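Local coordinates for protein cytochrome P450 113A1 (Saccharopolyspora erythraea, PDB 2JJN) that hydroxylates the macrolactone ring of erythromycin D at C-12 to give erythromycin C, as a haem-thiolate cytochrome P450 monooxygenase, at residues V43-V53 and V301-V310; D65-P73 and M86-E94. The protein carries 2 engineered substitutions. One frame throughout, in Å; residues are numbered along the deposited sequence. Where two conformers were deposited one is given.

Interaction 1: residues V43-V53 and V301-V310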
loop_
_atom_site.group_PDB
_atom_site.type_symbol
_atom_site.label_atom_id
_atom_site.label_comp_id
_atom_site.label_asym_id
_atom_site.label_seq_id
_atom_site.Cartn_x
_atom_site.Cartn_y
_atom_site.Cartn_z
ATOM N N VAL A 43 16.809 -16.547 -6.066
ATOM C CA VAL A 43 16.877 -15.460 -7.092
ATOM C C VAL A 43 16.499 -16.110 -8.399
ATOM O O VAL A 43 17.250 -16.962 -8.902
ATOM C CB VAL A 43 18.291 -14.839 -7.161
ATOM C CG1 VAL A 43 18.337 -13.743 -8.217
ATOM C CG2 VAL A 43 18.679 -14.295 -5.792
ATOM N N TRP A 44 15.360 -15.707 -8.968
ATOM C CA TRP A 44 14.739 -16.488 -10.029
ATOM C C TRP A 44 14.410 -15.566 -11.211
ATOM O O TRP A 44 13.930 -14.449 -11.018
ATOM C CB TRP A 44 13.419 -17.088 -9.511
ATOM C CG TRP A 44 12.647 -17.814 -10.547
ATOM C CD1 TRP A 44 13.048 -18.918 -11.250
ATOM C CD2 TRP A 44 11.307 -17.520 -10.960
ATOM N NE1 TRP A 44 12.031 -19.301 -12.132
ATOM C CE2 TRP A 44 10.954 -18.467 -11.955
ATOM C CE3 TRP A 44 10.390 -16.538 -10.602
ATOM C CZ2 TRP A 44 9.678 -18.446 -12.597
ATOM C CZ3 TRP A 44 9.145 -16.502 -11.230
ATOM C CH2 TRP A 44 8.803 -17.448 -12.230
ATOM N N GLN A 45 14.645 -16.040 -12.434
ATOM C CA GLN A 45 14.387 -15.251 -13.633
ATOM C C GLN A 45 13.191 -15.861 -14.322
ATOM O O GLN A 45 13.191 -17.060 -14.622
ATOM C CB GLN A 45 15.607 -15.394 -14.553
ATOM C CG GLN A 45 15.472 -14.608 -15.856
ATOM C CD GLN A 45 16.617 -14.877 -16.831
ATOM O OE1 GLN A 45 16.973 -14.028 -17.721
ATOM N NE2 GLN A 45 17.195 -16.028 -16.707
ATOM N N ASP A 46 12.144 -15.068 -14.532
ATOM C CA ASP A 46 10.921 -15.545 -15.169
ATOM C C ASP A 46 10.947 -15.495 -16.696
ATOM O O ASP A 46 11.956 -15.099 -17.304
ATOM C CB ASP A 46 9.663 -14.884 -14.559
ATOM C CG ASP A 46 9.443 -13.450 -14.997
ATOM O OD1 ASP A 46 10.025 -13.027 -16.039
ATOM O OD2 ASP A 46 8.650 -12.790 -14.269
ATOM N N ARG A 47 9.822 -15.916 -17.297
ATOM C CA ARG A 47 9.818 -16.037 -18.770
ATOM C C ARG A 47 9.858 -14.695 -19.480
ATOM O O ARG A 47 10.072 -14.640 -20.725
ATOM C CB ARG A 47 8.602 -16.847 -19.228
ATOM C CG ARG A 47 7.282 -16.156 -19.036
ATOM C CD ARG A 47 6.193 -17.032 -19.722
ATOM N NE ARG A 47 5.028 -16.281 -20.131
ATOM C CZ ARG A 47 4.541 -16.215 -21.373
ATOM N NH1 ARG A 47 5.118 -16.868 -22.378
ATOM N NH2 ARG A 47 3.442 -15.502 -21.604
ATOM N N TYR A 48 9.608 -13.614 -18.738
ATOM C CA TYR A 48 9.668 -12.273 -19.328
ATOM C C TYR A 48 11.032 -11.650 -19.094
ATOM O O TYR A 48 11.243 -10.501 -19.443
ATOM C CB TYR A 48 8.595 -11.388 -18.710
ATOM C CG TYR A 48 7.202 -11.953 -18.835
ATOM C CD1 TYR A 48 6.543 -12.434 -17.733
ATOM C CD2 TYR A 48 6.585 -12.047 -20.090
ATOM C CE1 TYR A 48 5.260 -12.984 -17.839
ATOM C CE2 TYR A 48 5.319 -12.588 -20.208
ATOM C CZ TYR A 48 4.670 -13.051 -19.074
ATOM O OH TYR A 48 3.417 -13.617 -19.165
ATOM N N GLY A 49 11.952 -12.407 -18.471
ATOM C CA GLY A 49 13.292 -11.845 -18.161
ATOM C C GLY A 49 13.271 -10.904 -16.970
ATOM O O GLY A 49 14.194 -10.101 -16.790
ATOM N N VAL A 50 12.233 -11.044 -16.142
ATOM C CA VAL A 50 12.109 -10.279 -14.892
ATOM C C VAL A 50 12.612 -11.163 -13.765
ATOM O O VAL A 50 12.309 -12.345 -13.717
ATOM C CB VAL A 50 10.633 -9.887 -14.630
ATOM C CG1 VAL A 50 10.530 -9.193 -13.292
ATOM C CG2 VAL A 50 10.154 -8.960 -15.724
ATOM N N TRP A 51 13.391 -10.578 -12.861
ATOM C CA TRP A 51 14.022 -11.353 -11.805
ATOM C C TRP A 51 13.252 -11.147 -10.530
ATOM O O TRP A 51 12.454 -10.158 -10.385
ATOM C CB TRP A 51 15.461 -10.854 -11.619
ATOM C CG TRP A 51 16.317 -11.252 -12.803
ATOM C CD1 TRP A 51 16.325 -10.685 -14.058
ATOM C CD2 TRP A 51 17.239 -12.342 -12.855
ATOM N NE1 TRP A 51 17.221 -11.342 -14.879
ATOM C CE2 TRP A 51 17.800 -12.360 -14.165
ATOM C CE3 TRP A 51 17.655 -13.314 -11.912
ATOM C CZ2 TRP A 51 18.767 -13.292 -14.560
ATOM C CZ3 TRP A 51 18.635 -14.230 -12.300
ATOM C CH2 TRP A 51 19.192 -14.201 -13.609
ATOM N N HIS A 52 13.333 -12.138 -9.665
ATOM C CA HIS A 52 12.550 -12.120 -8.448
ATOM C C HIS A 52 13.469 -12.527 -7.295
ATOM O O HIS A 52 14.217 -13.523 -7.409
ATOM C CB HIS A 52 11.456 -13.186 -8.558
ATOM C CG HIS A 52 10.464 -12.869 -9.619
ATOM N ND1 HIS A 52 9.259 -12.245 -9.350
ATOM C CD2 HIS A 52 10.514 -13.067 -10.959
ATOM C CE1 HIS A 52 8.605 -12.071 -10.498
ATOM N NE2 HIS A 52 9.334 -12.576 -11.480
ATOM N N VAL A 53 13.333 -11.812 -6.176
ATOM C CA VAL A 53 14.224 -12.012 -5.035
ATOM C C VAL A 53 13.344 -12.376 -3.835
ATOM O O VAL A 53 12.406 -11.641 -3.501
ATOM C CB VAL A 53 15.028 -10.739 -4.784
ATOM C CG1 VAL A 53 15.829 -10.879 -3.499
ATOM C CG2 VAL A 53 15.978 -10.557 -5.992
ATOM N N VAL A 301 23.043 -11.100 -6.679
ATOM C CA VAL A 301 22.326 -11.251 -5.428
ATOM C C VAL A 301 22.458 -12.698 -5.017
ATOM O O VAL A 301 22.136 -13.576 -5.792
ATOM C CB VAL A 301 20.836 -10.873 -5.604
ATOM C CG1 VAL A 301 20.092 -11.081 -4.308
ATOM C CG2 VAL A 301 20.710 -9.392 -5.996
ATOM N N ALA A 302 22.965 -12.968 -3.806
ATOM C CA ALA A 302 23.097 -14.330 -3.359
ATOM C C ALA A 302 23.969 -15.167 -4.310
ATOM O O ALA A 302 23.720 -16.361 -4.478
ATOM C CB ALA A 302 21.727 -15.019 -3.143
ATOM N N GLY A 303 24.921 -14.478 -4.946
ATOM C CA GLY A 303 25.842 -15.136 -5.869
ATOM C C GLY A 303 25.231 -15.461 -7.211
ATOM O O GLY A 303 25.880 -16.106 -8.050
ATOM N N VAL A 304 23.997 -15.001 -7.442
ATOM C CA VAL A 304 23.298 -15.258 -8.706
ATOM C C VAL A 304 23.477 -14.020 -9.593
ATOM O O VAL A 304 23.150 -12.896 -9.159
ATOM C CB VAL A 304 21.793 -15.523 -8.487
ATOM C CG1 VAL A 304 21.104 -15.777 -9.850
ATOM C CG2 VAL A 304 21.634 -16.778 -7.585
ATOM N N PRO A 305 24.005 -14.206 -10.809
ATOM C CA PRO A 305 24.349 -13.064 -11.658
ATOM C C PRO A 305 23.108 -12.507 -12.340
ATOM O O PRO A 305 22.330 -13.245 -12.967
ATOM C CB PRO A 305 25.318 -13.674 -12.692
ATOM C CG PRO A 305 24.862 -15.087 -12.831
ATOM C CD PRO A 305 24.476 -15.478 -11.413
ATOM N N ILE A 306 22.905 -11.203 -12.150
ATOM C CA ILE A 306 21.801 -10.481 -12.776
ATOM C C ILE A 306 22.355 -9.432 -13.773
ATOM O O ILE A 306 23.237 -8.697 -13.443
ATOM C CB ILE A 306 20.922 -9.795 -11.719
ATOM C CG1 ILE A 306 20.364 -10.804 -10.716
ATOM C CG2 ILE A 306 19.760 -9.098 -12.430
ATOM C CD1 ILE A 306 19.511 -10.150 -9.566
ATOM N N PRO A 307 21.885 -9.457 -15.020
ATOM C CA PRO A 307 22.451 -8.509 -15.988
ATOM C C PRO A 307 21.960 -7.083 -15.761
ATOM O O PRO A 307 21.018 -6.850 -14.994
ATOM C CB PRO A 307 21.919 -8.992 -17.331
ATOM C CG PRO A 307 20.729 -9.775 -16.974
ATOM C CD PRO A 307 20.853 -10.329 -15.616
ATOM N N ALA A 308 22.599 -6.153 -16.469
ATOM C CA ALA A 308 22.130 -4.751 -16.482
ATOM C C ALA A 308 20.802 -4.608 -17.181
ATOM O O ALA A 308 20.442 -5.383 -18.090
ATOM C CB ALA A 308 23.179 -3.890 -17.209
ATOM N N ASP A 309 20.082 -3.537 -16.812
ATOM C CA ASP A 309 18.886 -3.152 -17.557
ATOM C C ASP A 309 17.780 -4.195 -17.562
ATOM O O ASP A 309 17.085 -4.364 -18.573
ATOM C CB ASP A 309 19.267 -2.747 -19.012
ATOM C CG ASP A 309 20.281 -1.609 -19.042
ATOM O OD1 ASP A 309 20.129 -0.647 -18.264
ATOM O OD2 ASP A 309 21.265 -1.724 -19.803
ATOM N N VAL A 310 17.576 -4.845 -16.412
ATOM C CA VAL A 310 16.443 -5.738 -16.264
ATOM C C VAL A 310 15.671 -5.387 -14.986
ATOM O O VAL A 310 16.207 -4.732 -14.082
ATOM C CB VAL A 310 16.864 -7.240 -16.254
ATOM C CG1 VAL A 310 17.598 -7.637 -17.547
ATOM C CG2 VAL A 310 17.743 -7.532 -15.033
#
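Val-301 opens the contact by laying CG1 against CG2 of Val-43, 3.8 Å away, and Val-53 CG1 approaches the same Val-301 CG1 from further off, at 4.3 Å. Val-301 also touches Asp-58 and Val-62 of helix 56-64. The chain then reverses in a type I' turn, Val-301 to Val-304, whose two ends are joined by a pair of backbone hydrogen bonds; within it Ala-302 CB touches CG2 of Val-43. Val-304 returns alongside Val-43, the two side chains running in opposite directions. With chi1 at 180°, its CG1 lies anti to the backbone N and serves two neighbours, Val-43 CG1 and Trp-51 CZ3, each at 3.8 Å. The carbonyl O of Pro-305 comes obliquely to the six-membered ring of Trp-51, 3.3 Å from CH2. Ile-306 takes one face of the indole: CG2 stands 4.0 Å from the centroid of the five-membered ring, only 3° from its normal, a CH-pi contact, and CG1 reaches CE3. Beyond CG1 the chain stays extended, carrying CD1 to Val-43 CG1. Gln-45 CB occupies the opposite face, so the indole is sandwiched between its own hairpin and Ile-306. Pro-307 CD approaches CZ2 obliquely, and Val-310 CG2 closes on Trp-51 CD1 at 3.6 Å. No hydrogen bond joins the two segments; polar bonding stays within each or goes to neighbours, as where Asp-46 accepts from His-52 NE2 across the 43-53 hairpin. The two segments are therefore held together by shape and apolar burial, mostly around Trp-51 and Val-43.

Interaction 2: residues D65-P73 and M86-E94. With HEM (protoporphyrin IX containing Fe), chain B.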
loop_
_atom_site.group_PDB
_atom_site.type_symbol
_atom_site.label_atom_id
_atom_site.label_comp_id
_atom_site.label_asym_id
_atom_site.label_seq_id
_atom_site.Cartn_x
_atom_site.Cartn_y
_atom_site.Cartn_z
ATOM N N ASP A 65 20.242 -0.578 -2.067
ATOM C CA ASP A 65 21.222 -0.107 -2.998
ATOM C C ASP A 65 20.543 0.576 -4.173
ATOM O O ASP A 65 20.258 -0.054 -5.175
ATOM C CB ASP A 65 22.074 -1.293 -3.428
ATOM C CG ASP A 65 23.209 -0.909 -4.360
ATOM O OD1 ASP A 65 23.341 0.288 -4.796
ATOM O OD2 ASP A 65 23.919 -1.885 -4.725
ATOM N N THR A 66 20.331 1.883 -4.061
ATOM C CA THR A 66 19.628 2.652 -5.077
ATOM C C THR A 66 20.473 2.857 -6.344
ATOM O O THR A 66 19.924 3.024 -7.465
ATOM C CB THR A 66 19.154 4.030 -4.546
ATOM O OG1 THR A 66 20.289 4.776 -4.125
ATOM C CG2 THR A 66 18.114 3.858 -3.416
ATOM N N ALA A 67 21.807 2.869 -6.188
ATOM C CA ALA A 67 22.688 3.058 -7.326
ATOM C C ALA A 67 22.633 1.891 -8.295
ATOM O O ALA A 67 22.581 2.085 -9.509
ATOM C CB ALA A 67 24.135 3.256 -6.837
ATOM N N THR A 68 22.573 0.678 -7.737
ATOM C CA THR A 68 22.461 -0.523 -8.565
ATOM C C THR A 68 21.025 -0.826 -8.979
ATOM O O THR A 68 20.763 -1.243 -10.099
ATOM C CB THR A 68 22.966 -1.759 -7.800
ATOM O OG1 THR A 68 24.287 -1.494 -7.312
ATOM C CG2 THR A 68 22.964 -3.053 -8.677
ATOM N N PHE A 69 20.103 -0.654 -8.027
ATOM C CA PHE A 69 18.725 -1.016 -8.228
ATOM C C PHE A 69 17.867 0.234 -8.256
ATOM O O PHE A 69 17.398 0.704 -7.234
ATOM C CB PHE A 69 18.258 -1.989 -7.126
ATOM C CG PHE A 69 19.042 -3.281 -7.131
ATOM C CD1 PHE A 69 20.053 -3.447 -6.202
ATOM C CD2 PHE A 69 18.767 -4.289 -8.068
ATOM C CE1 PHE A 69 20.837 -4.649 -6.176
ATOM C CE2 PHE A 69 19.543 -5.522 -8.070
ATOM C CZ PHE A 69 20.547 -5.682 -7.104
ATOM N N SER A 70 17.695 0.733 -9.465
ATOM C CA SER A 70 16.939 1.975 -9.692
ATOM C C SER A 70 15.443 1.816 -9.472
ATOM O O SER A 70 14.890 0.733 -9.702
ATOM C CB SER A 70 17.238 2.475 -11.113
ATOM O OG SER A 70 16.314 3.526 -11.450
ATOM N N SER A 71 14.775 2.898 -9.023
ATOM C CA SER A 71 13.349 2.892 -8.885
ATOM C C SER A 71 12.642 3.397 -10.114
ATOM O O SER A 71 11.422 3.458 -10.125
ATOM C CB SER A 71 12.907 3.727 -7.673
ATOM O OG SER A 71 13.214 3.033 -6.492
ATOM N N ASP A 72 13.400 3.745 -11.141
ATOM C CA ASP A 72 12.827 4.262 -12.371
ATOM C C ASP A 72 12.495 3.066 -13.271
ATOM O O ASP A 72 13.419 2.476 -13.836
ATOM C CB ASP A 72 13.845 5.198 -12.991
ATOM C CG ASP A 72 13.351 5.842 -14.286
ATOM O OD1 ASP A 72 14.159 6.563 -14.880
ATOM O OD2 ASP A 72 12.203 5.563 -14.679
ATOM N N PRO A 73 11.200 2.692 -13.405
ATOM C CA PRO A 73 10.912 1.485 -14.212
ATOM C C PRO A 73 11.061 1.746 -15.684
ATOM O O PRO A 73 11.142 0.768 -16.453
ATOM C CB PRO A 73 9.434 1.188 -13.945
ATOM C CG PRO A 73 8.838 2.500 -13.508
ATOM C CD PRO A 73 9.961 3.321 -12.888
ATOM N N MET A 86 6.744 12.098 -9.469
ATOM C CA MET A 86 6.379 10.723 -9.037
ATOM C C MET A 86 7.523 10.155 -8.225
ATOM O O MET A 86 8.403 9.449 -8.743
ATOM C CB MET A 86 6.152 9.823 -10.246
ATOM C CG MET A 86 4.840 10.061 -10.910
ATOM S SD MET A 86 3.489 9.669 -9.785
ATOM C CE MET A 86 2.107 9.940 -10.913
ATOM N N ILE A 87 7.521 10.515 -6.955
ATOM C CA ILE A 87 8.675 10.334 -6.110
ATOM C C ILE A 87 9.150 8.853 -6.011
ATOM O O ILE A 87 10.361 8.582 -5.883
ATOM C CB ILE A 87 8.345 10.898 -4.660
ATOM C CG1 ILE A 87 9.577 10.952 -3.791
ATOM C CG2 ILE A 87 7.184 10.189 -4.066
ATOM C CD1 ILE A 87 9.224 11.623 -2.452
ATOM N N HIS A 88 8.193 7.924 -6.103
ATOM C CA HIS A 88 8.564 6.508 -5.954
ATOM C C HIS A 88 9.262 5.974 -7.190
ATOM O O HIS A 88 9.737 4.810 -7.177
ATOM C CB HIS A 88 7.360 5.663 -5.632
ATOM C CG HIS A 88 6.317 5.704 -6.702
ATOM N ND1 HIS A 88 5.628 6.859 -7.015
ATOM C CD2 HIS A 88 5.810 4.727 -7.492
ATOM C CE1 HIS A 88 4.764 6.592 -7.984
ATOM N NE2 HIS A 88 4.860 5.309 -8.293
ATOM N N GLU A 89 9.346 6.784 -8.253
ATOM C CA GLU A 89 9.987 6.343 -9.494
ATOM C C GLU A 89 11.224 7.175 -9.782
ATOM O O GLU A 89 11.756 7.126 -10.898
ATOM C CB GLU A 89 8.996 6.428 -10.668
ATOM C CG GLU A 89 7.910 5.394 -10.568
ATOM C CD GLU A 89 6.977 5.424 -11.748
ATOM O OE1 GLU A 89 7.086 6.365 -12.568
ATOM O OE2 GLU A 89 6.132 4.523 -11.805
ATOM N N ILE A 90 11.689 7.932 -8.785
ATOM C CA ILE A 90 12.801 8.855 -8.973
ATOM C C ILE A 90 13.949 8.440 -8.065
ATOM O O ILE A 90 13.730 8.085 -6.907
ATOM C CB ILE A 90 12.309 10.302 -8.694
ATOM C CG1 ILE A 90 11.321 10.693 -9.816
ATOM C CG2 ILE A 90 13.468 11.253 -8.678
ATOM C CD1 ILE A 90 10.585 12.015 -9.581
ATOM N N ASP A 91 15.173 8.520 -8.581
ATOM C CA ASP A 91 16.356 8.113 -7.846
ATOM C C ASP A 91 17.110 9.301 -7.264
ATOM O O ASP A 91 16.923 10.433 -7.735
ATOM C CB ASP A 91 17.357 7.413 -8.804
ATOM C CG ASP A 91 16.868 6.058 -9.302
ATOM O OD1 ASP A 91 16.026 5.415 -8.621
ATOM O OD2 ASP A 91 17.322 5.653 -10.384
ATOM N N PRO A 92 17.987 9.050 -6.295
ATOM C CA PRO A 92 18.874 10.162 -5.901
ATOM C C PRO A 92 19.743 10.580 -7.083
ATOM O O PRO A 92 20.018 9.760 -8.001
ATOM C CB PRO A 92 19.717 9.567 -4.783
ATOM C CG PRO A 92 18.907 8.319 -4.294
ATOM C CD PRO A 92 18.248 7.816 -5.520
ATOM N N PRO A 93 20.172 11.860 -7.098
ATOM C CA PRO A 93 19.981 12.876 -6.043
ATOM C C PRO A 93 18.618 13.590 -6.071
ATOM O O PRO A 93 18.193 14.122 -5.036
ATOM C CB PRO A 93 21.107 13.878 -6.326
ATOM C CG PRO A 93 21.384 13.760 -7.802
ATOM C CD PRO A 93 20.984 12.341 -8.227
ATOM N N GLU A 94 17.940 13.535 -7.210
ATOM C CA GLU A 94 16.658 14.208 -7.365
ATOM C C GLU A 94 15.702 13.702 -6.291
ATOM O O GLU A 94 14.928 14.468 -5.711
ATOM C CB GLU A 94 16.061 14.039 -8.785
ATOM C CG GLU A 94 14.705 14.784 -8.939
ATOM C CD GLU A 94 14.018 14.644 -10.300
ATOM O OE1 GLU A 94 13.010 15.355 -10.518
ATOM O OE2 GLU A 94 14.457 13.838 -11.148
HETATM C CHA HEM B . 6.170 4.318 -0.395
HETATM C CHB HEM B . 3.592 0.601 1.436
HETATM C CHC HEM B . 0.237 3.734 2.990
HETATM C CHD HEM B . 2.383 7.304 0.476
HETATM C C1A HEM B . 5.762 3.073 0.041
HETATM C C2A HEM B . 6.532 1.838 -0.145
HETATM C C3A HEM B . 5.819 0.817 0.342
HETATM C C4A HEM B . 4.572 1.353 0.851
HETATM C CMA HEM B . 6.206 -0.678 0.342
HETATM C CAA HEM B . 7.937 1.744 -0.766
HETATM C CBA HEM B . 7.879 1.708 -2.283
HETATM C CGA HEM B . 9.230 1.350 -2.907
HETATM O O1A HEM B . 10.227 1.145 -2.159
HETATM O O2A HEM B . 9.279 1.326 -4.177
HETATM C C1B HEM B . 2.452 1.143 2.032
HETATM C C2B HEM B . 1.483 0.395 2.792
HETATM C C3B HEM B . 0.549 1.269 3.235
HETATM C C4B HEM B . 0.946 2.579 2.736
HETATM C CMB HEM B . 1.642 -1.128 2.982
HETATM C CAB HEM B . -0.736 1.051 4.058
HETATM C CBB HEM B . -0.769 0.132 4.969
HETATM C C1C HEM B . 0.526 4.966 2.443
HETATM C C2C HEM B . -0.261 6.172 2.645
HETATM C C3C HEM B . 0.333 7.163 1.946
HETATM C C4C HEM B . 1.523 6.612 1.295
HETATM C CMC HEM B . -1.536 6.207 3.530
HETATM C CAC HEM B . -0.098 8.632 1.769
HETATM C CBC HEM B . -0.614 9.362 2.758
HETATM C C1D HEM B . 3.557 6.788 0.017
HETATM C C2D HEM B . 4.472 7.540 -0.779
HETATM C C3D HEM B . 5.638 6.640 -1.029
HETATM C C4D HEM B . 5.327 5.405 -0.373
HETATM C CMD HEM B . 4.300 9.003 -1.288
HETATM C CAD HEM B . 6.906 6.941 -1.849
HETATM C CBD HEM B . 8.039 7.472 -0.950
HETATM C CGD HEM B . 9.293 7.644 -1.751
HETATM O O1D HEM B . 9.390 7.141 -2.884
HETATM O O2D HEM B . 10.214 8.306 -1.228
HETATM N NA HEM B . 4.559 2.745 0.688
HETATM N NB HEM B . 2.090 2.485 1.963
HETATM N NC HEM B . 1.574 5.288 1.602
HETATM N ND HEM B . 4.097 5.506 0.248
HETATM FE FE HEM B . 3.159 4.017 1.263
HETATM O O HOH W 1 20.112 4.754 -9.559
HETATM O O HOH W 2 10.908 3.379 -5.204
HETATM O O HOH W 3 8.937 2.548 -8.534
HETATM O O HOH W 4 2.122 3.475 -0.620
#
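Asp-91 grips the strand end 69-70 and the residue after it with both carboxylate oxygens. OD2 accepts from Ser-70 OG at 2.6 Å and OD1 from Ser-71 N at 2.8 Å, the latter nearly straight (168°), and both oxygens use their syn lone pairs, so the two bonds act as a fork that fixes the rotation of the carboxylate. Ser-70 OG, placed anti to its own backbone N (chi1 169°), also accepts from Asp-72 N in an ST turn, relaying the grip one residue further. Two CA-H...O contacts follow: Glu-89 CA lies 3.3 Å from Ser-71 O, and Asp-72 CA meets Glu-89 O. Van der Waals packing flanks the polar centre. Pro-73 crosses the aliphatic part of Glu-89 at about a right angle, with CD 3.7 Å from CG, while at the far end Thr-66 OG1 and CB sit against the ring of Pro-92. Water completes the set. One molecule accepts from Ser-71 OG and donates to His-88 O and to haem propionate O2A, 2.8 Å away; another bridges Thr-66 O and, weakly, Asp-91 OD2. His-88 and Ile-87 line the second propionate, His-88 CA being 3.2 Å from O1D, and His-351, His-95, Arg-99 and Arg-293 also hydrogen-bond to the haem. His-88 and Glu-89 are substrate-binding residues. Two donors on one carboxylate, a buried serine hydroxyl and a backbone N-H, probably stabilise its negative charge, and the clamp ties a substrate-binding loop to the strand end while water carries the connection on to the haem.

In the fold
From the N terminus, the hairpin 43-53 is the first of the four segments, at the outer side of the mixed sheet, and helix 56-64 leads to 65-73, whose strand 69-70 forms the other outermost strand. Interaction 2 closes a short loop from there to 86-94, which runs into helix 94-105, beside the haem propionates. Interaction 1 closes far later, when the chain returns at 301-310 after 247 mostly helical residues, so the short loop lies wholly within the long one. Strands 290-295 and 311-315 join the two outer strand regions through the sheet, and the contacts meet directly where Val-301 CG2 packs on Phe-69 CZ at 3.9 Å.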